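Phosphoserine phosphatase RsbX (Bacillus subtilis, PDB 3W42) dephosphorylates the phosphoserine form of RsbS and thereby acts as a negative regulator of sigma-B activity in the general stress response. Local coordinates at residues Phe112-Ser116 / Ile163-Lys168; Tyr145-Phe151 / Ile194-Ser199. All coordinates share one frame; numbering follows the deposited sequence.

Contact 1 of 2, residues Phe112-Ser116 / Ile163-Lys168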
# COMPACT_ATOMS: atom_id res chain seq x y z
N PHE A 112 -4.62 -4.30 -2.47
CA PHE A 112 -3.39 -5.07 -2.45
C PHE A 112 -3.60 -6.31 -3.30
O PHE A 112 -4.60 -7.03 -3.15
CB PHE A 112 -3.05 -5.50 -1.00
CG PHE A 112 -1.91 -6.45 -0.84
CD1 PHE A 112 -0.67 -6.27 -1.45
CD2 PHE A 112 -2.00 -7.52 0.06
CE1 PHE A 112 0.38 -7.12 -1.18
CE2 PHE A 112 -0.97 -8.37 0.33
CZ PHE A 112 0.25 -8.19 -0.30
N ILE A 113 -2.66 -6.56 -4.22
CA ILE A 113 -2.68 -7.72 -5.07
C ILE A 113 -1.28 -8.32 -5.07
O ILE A 113 -0.32 -7.59 -5.38
CB ILE A 113 -3.10 -7.34 -6.58
CG1 ILE A 113 -4.44 -6.60 -6.61
CG2 ILE A 113 -3.12 -8.65 -7.37
CD1 ILE A 113 -4.38 -5.12 -6.51
N LEU A 114 -1.15 -9.58 -4.74
CA LEU A 114 0.13 -10.31 -4.79
C LEU A 114 -0.04 -11.46 -5.77
O LEU A 114 -0.90 -12.31 -5.62
CB LEU A 114 0.58 -10.73 -3.41
CG LEU A 114 1.97 -11.45 -3.33
CD1 LEU A 114 2.73 -11.08 -2.02
CD2 LEU A 114 1.87 -12.94 -3.61
N HIS A 115 0.78 -11.44 -6.82
CA HIS A 115 0.79 -12.41 -7.92
C HIS A 115 1.92 -13.38 -7.69
O HIS A 115 3.05 -13.00 -7.54
CB HIS A 115 1.06 -11.68 -9.27
CG HIS A 115 1.25 -12.61 -10.44
ND1 HIS A 115 0.23 -13.25 -11.10
CD2 HIS A 115 2.38 -13.13 -10.96
CE1 HIS A 115 0.71 -14.09 -11.99
NE2 HIS A 115 2.04 -14.06 -11.89
N SER A 116 1.58 -14.67 -7.72
CA SER A 116 2.48 -15.78 -7.55
C SER A 116 2.90 -16.31 -8.92
O SER A 116 2.05 -16.43 -9.79
CB SER A 116 1.65 -16.83 -6.78
OG SER A 116 2.46 -17.93 -6.47
N ILE A 163 -5.26 -5.63 -13.19
CA ILE A 163 -3.96 -5.44 -12.57
C ILE A 163 -3.09 -6.64 -12.54
O ILE A 163 -1.88 -6.57 -12.65
CB ILE A 163 -4.14 -4.77 -11.18
CG1 ILE A 163 -2.84 -4.29 -10.56
CG2 ILE A 163 -4.86 -5.75 -10.19
CD1 ILE A 163 -2.18 -3.28 -11.36
N ARG A 164 -3.70 -7.81 -12.37
CA ARG A 164 -2.94 -9.06 -12.30
C ARG A 164 -2.11 -9.23 -13.54
O ARG A 164 -1.00 -9.72 -13.48
CB ARG A 164 -3.90 -10.22 -12.15
CG ARG A 164 -4.50 -10.42 -10.79
CD ARG A 164 -5.46 -11.59 -10.86
NE ARG A 164 -6.01 -11.91 -9.56
CZ ARG A 164 -7.10 -12.62 -9.34
NH1 ARG A 164 -7.78 -13.13 -10.38
NH2 ARG A 164 -7.49 -12.85 -8.08
N SER A 165 -2.64 -8.87 -14.70
CA SER A 165 -1.91 -9.05 -15.93
C SER A 165 -0.61 -8.22 -15.98
O SER A 165 0.39 -8.65 -16.51
CB SER A 165 -2.82 -8.74 -17.14
OG SER A 165 -3.11 -7.36 -17.31
N HIS A 166 -0.68 -6.99 -15.42
CA HIS A 166 0.49 -6.16 -15.40
C HIS A 166 1.56 -6.78 -14.52
O HIS A 166 2.76 -6.73 -14.82
CB HIS A 166 0.12 -4.74 -14.92
CG HIS A 166 -0.77 -4.02 -15.87
ND1 HIS A 166 -0.24 -3.20 -16.83
CD2 HIS A 166 -2.10 -4.02 -16.01
CE1 HIS A 166 -1.25 -2.71 -17.54
NE2 HIS A 166 -2.40 -3.19 -17.08
N LEU A 167 1.16 -7.29 -13.36
CA LEU A 167 2.10 -7.97 -12.44
C LEU A 167 2.68 -9.19 -13.10
O LEU A 167 3.86 -9.45 -12.96
CB LEU A 167 1.39 -8.36 -11.15
CG LEU A 167 0.87 -7.19 -10.29
CD1 LEU A 167 0.09 -7.78 -9.10
CD2 LEU A 167 1.96 -6.40 -9.75
N LYS A 168 1.86 -9.99 -13.78
CA LYS A 168 2.35 -11.23 -14.37
C LYS A 168 3.38 -10.94 -15.45
O LYS A 168 4.43 -11.56 -15.51
CB LYS A 168 1.18 -11.96 -14.95
CG LYS A 168 1.57 -13.20 -15.71
CD LYS A 168 0.32 -14.06 -16.10
CE LYS A 168 0.76 -15.28 -16.88
NZ LYS A 168 -0.37 -16.21 -17.08

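Contact 2 of 2, residues Tyr145-Phe151 / Ile194-Ser199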
# COMPACT_ATOMS: atom_id res chain seq x y z
N TYR A 145 4.68 -16.58 0.71
CA TYR A 145 4.84 -16.27 -0.70
C TYR A 145 5.96 -17.15 -1.26
O TYR A 145 6.89 -17.51 -0.60
CB TYR A 145 5.07 -14.78 -0.99
CG TYR A 145 6.36 -14.24 -0.48
CD1 TYR A 145 7.52 -14.28 -1.23
CD2 TYR A 145 6.44 -13.67 0.78
CE1 TYR A 145 8.70 -13.78 -0.78
CE2 TYR A 145 7.69 -13.19 1.27
CZ TYR A 145 8.79 -13.21 0.50
OH TYR A 145 9.96 -12.69 0.98
N GLU A 146 5.90 -17.38 -2.54
CA GLU A 146 6.95 -18.06 -3.31
C GLU A 146 7.90 -17.09 -3.95
O GLU A 146 7.53 -15.96 -4.31
CB GLU A 146 6.40 -18.98 -4.36
CG GLU A 146 5.61 -20.11 -3.77
CD GLU A 146 5.33 -21.22 -4.69
OE1 GLU A 146 4.38 -20.98 -5.47
OE2 GLU A 146 5.89 -22.34 -4.56
N LYS A 147 9.16 -17.50 -4.07
CA LYS A 147 10.11 -16.68 -4.75
C LYS A 147 9.56 -16.28 -6.14
O LYS A 147 8.95 -17.05 -6.87
CB LYS A 147 11.49 -17.32 -4.85
CG LYS A 147 11.55 -18.60 -5.64
CD LYS A 147 13.01 -19.02 -5.90
CE LYS A 147 13.15 -20.40 -6.55
NZ LYS A 147 12.69 -21.49 -5.73
N GLY A 148 9.79 -15.01 -6.52
CA GLY A 148 9.32 -14.51 -7.76
C GLY A 148 8.01 -13.76 -7.70
O GLY A 148 7.58 -13.18 -8.71
N SER A 149 7.34 -13.80 -6.57
CA SER A 149 6.09 -13.07 -6.40
C SER A 149 6.25 -11.59 -6.61
O SER A 149 7.30 -11.02 -6.30
CB SER A 149 5.51 -13.34 -5.01
OG SER A 149 5.16 -14.71 -4.83
N LYS A 150 5.21 -10.96 -7.16
CA LYS A 150 5.20 -9.53 -7.44
C LYS A 150 3.89 -8.95 -6.88
O LYS A 150 2.84 -9.60 -7.01
CB LYS A 150 5.28 -9.26 -8.94
CG LYS A 150 6.61 -9.61 -9.53
CD LYS A 150 6.71 -9.71 -11.03
CE LYS A 150 6.21 -11.07 -11.51
NZ LYS A 150 6.11 -11.17 -12.94
N PHE A 151 3.92 -7.77 -6.29
CA PHE A 151 2.75 -7.21 -5.67
C PHE A 151 2.60 -5.73 -5.96
O PHE A 151 3.59 -5.03 -6.26
CB PHE A 151 2.66 -7.50 -4.19
CG PHE A 151 3.69 -6.80 -3.32
CD1 PHE A 151 3.49 -5.50 -2.91
CD2 PHE A 151 4.86 -7.44 -2.94
CE1 PHE A 151 4.50 -4.85 -2.09
CE2 PHE A 151 5.80 -6.77 -2.14
CZ PHE A 151 5.62 -5.51 -1.72
N ILE A 194 2.66 1.25 -4.51
CA ILE A 194 3.91 0.61 -4.14
C ILE A 194 3.95 -0.71 -4.87
O ILE A 194 3.03 -1.51 -4.75
CB ILE A 194 4.05 0.39 -2.64
CG1 ILE A 194 3.97 1.69 -1.84
CG2 ILE A 194 5.32 -0.40 -2.33
CD1 ILE A 194 4.11 1.53 -0.32
N LEU A 195 5.01 -0.96 -5.62
CA LEU A 195 5.29 -2.20 -6.29
C LEU A 195 6.41 -2.93 -5.57
O LEU A 195 7.42 -2.29 -5.18
CB LEU A 195 5.76 -1.96 -7.69
CG LEU A 195 4.70 -1.42 -8.64
CD1 LEU A 195 5.22 -0.93 -9.94
CD2 LEU A 195 3.69 -2.74 -8.99
N GLY A 196 6.35 -4.25 -5.51
CA GLY A 196 7.44 -5.05 -5.03
C GLY A 196 7.60 -6.31 -5.88
O GLY A 196 6.67 -6.89 -6.36
N GLN A 197 8.86 -6.70 -6.02
CA GLN A 197 9.27 -7.96 -6.64
C GLN A 197 10.12 -8.68 -5.60
O GLN A 197 11.15 -8.15 -5.18
CB GLN A 197 10.01 -7.73 -7.95
CG GLN A 197 10.55 -9.02 -8.53
CD GLN A 197 11.17 -8.80 -9.88
OE1 GLN A 197 10.85 -9.56 -10.82
NE2 GLN A 197 12.03 -7.85 -10.00
N LEU A 198 9.69 -9.89 -5.23
CA LEU A 198 10.29 -10.64 -4.10
C LEU A 198 11.15 -11.76 -4.61
O LEU A 198 10.71 -12.58 -5.46
CB LEU A 198 9.14 -11.23 -3.25
CG LEU A 198 8.36 -10.17 -2.48
CD1 LEU A 198 7.00 -10.63 -2.11
CD2 LEU A 198 9.16 -9.79 -1.19
N SER A 199 12.35 -11.88 -4.09
CA SER A 199 13.30 -12.94 -4.42
C SER A 199 12.99 -14.22 -3.59
O SER A 199 13.72 -15.20 -3.85
CB SER A 199 14.72 -12.45 -4.16
OG SER A 199 14.92 -11.28 -4.91
OXT SER A 199 12.15 -14.15 -2.68
O HOH W 1 12.07 -12.42 -0.73
O HOH W 2 9.59 -12.10 -10.24
O HOH W 3 9.41 -11.47 -12.96

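Contact 1 of 2, residues Phe112-Ser116 / Ile163-Lys168
Lys-168 lays its CB over one face of the His-115 imidazole, 4.0 Å from the ring centroid and 24° off the ring normal, a CH-pi contact where buried His-115 meets exposed Lys-168. The imidazole gets there because its CG stands anti to the backbone N (chi1 173°), which carries the ring off strand 112-115 and onto the last turn of 163-168. From the same CB the lysine chain runs out fully extended: CG still touches CE1 of His-115, whereas the ammonium group leads away from the strand. At the root of the His-115 side chain, its CB meets Leu-167 CB at 3.8 Å.

Further in, Ile-113 parts its two branches between three helix residues. CG1, lying beside the backbone N, reaches CG2 of Ile-163 at 3.7 Å, and CD1 touches the same methyl. The other branch, CG2, meets Leu-167 CD1 at 3.7 Å and the aliphatic CG of Arg-164 at 4.1 Å, the arginine chain crossing it at about a right angle. Tyr-123 also touches Ile-113, Ile-163 and Arg-164.

The axes of segments 112-115 and 163-168 come within 8.6 Å of each other, at 43° between their N-to-C directions. No hydrogen bond joins the two segments; they meet by apolar packing and the CH-pi contact on His-115, with the aliphatic parts of Arg-164 and Lys-168 extending that surface toward solvent.

Contact 2 of 2, residues Tyr145-Phe151 / Ile194-Ser199
Tyr-145 turns one ring face to Leu-198, whose CD1 sits above the centre, 3.8 Å from the centroid and 12° off the normal. Leu-198 CB comes to 3.6 Å from CE1 of Tyr-145, while CD2 lies near the phenol oxygen. At the ring edge a water accepts from Tyr-145 OH and donates to OXT of Ser-199, tying the phenol to the terminal carboxylate, which also forms a salt bridge with Arg-100.

Phe-151 has CG between its backbone N and carbonyl carbon (chi1 69°), a rotamer that folds the ring across the neighbouring strand. There Gly-196 CA packs over its face, 3.9 Å from the centroid, and the ring lies directly against the glycine backbone. CD1 of Leu-198 reaches the phenylalanine's edge at 3.9 Å from CD2, so this one methyl serves both aromatic rings. On the sheet face bearing Lys-150 and Gln-197, their aliphatic chains run side by side, and Lys-150 NZ continues to the carbonyls of Leu-167 and Gly-170.

Phe-151 and Gly-196 form a hydrogen-bonded antiparallel pair, N to O in both directions. Leu-198 N then donates almost straight to Ser-149 O (2.9 Å, 167°), and Gly-148 N, inside a type II turn, donates to Leu-198 O at 2.8 Å. Glu-146 O takes both Ser-149 N, which closes the turn, and Ser-149 OG, the latter in the carbonyl plane on a lone pair. This is the antiparallel pairing of strands 150-154 and 191-198 within one sheet of the alpha-beta-beta-alpha sandwich of PPM (PP2C-type) phosphatases.

In the fold
The contacts share one sheet of the sandwich, in which strand 150-154 lies between strands 111-115 and 191-198. Contact 1 is mostly buried packing of a helix on that sheet and relies on apolar side chains; contact 2 joins strands within it, combines backbone hydrogen bonds with aromatic-aliphatic packing, and grades into a water-bridged, more exposed edge at the chain terminus. Lys-150 connects them through both backbone and side chain: its carbonyl O lies 2.8 Å from His-115 N, a probable hydrogen bond, and its amino end turns to helix 163-169. The sheet's two faces differ too: that helix packs against the one bearing Ile-113 and Lys-150, while Phe-151 and Leu-198 meet strand 88-96 of the second sheet.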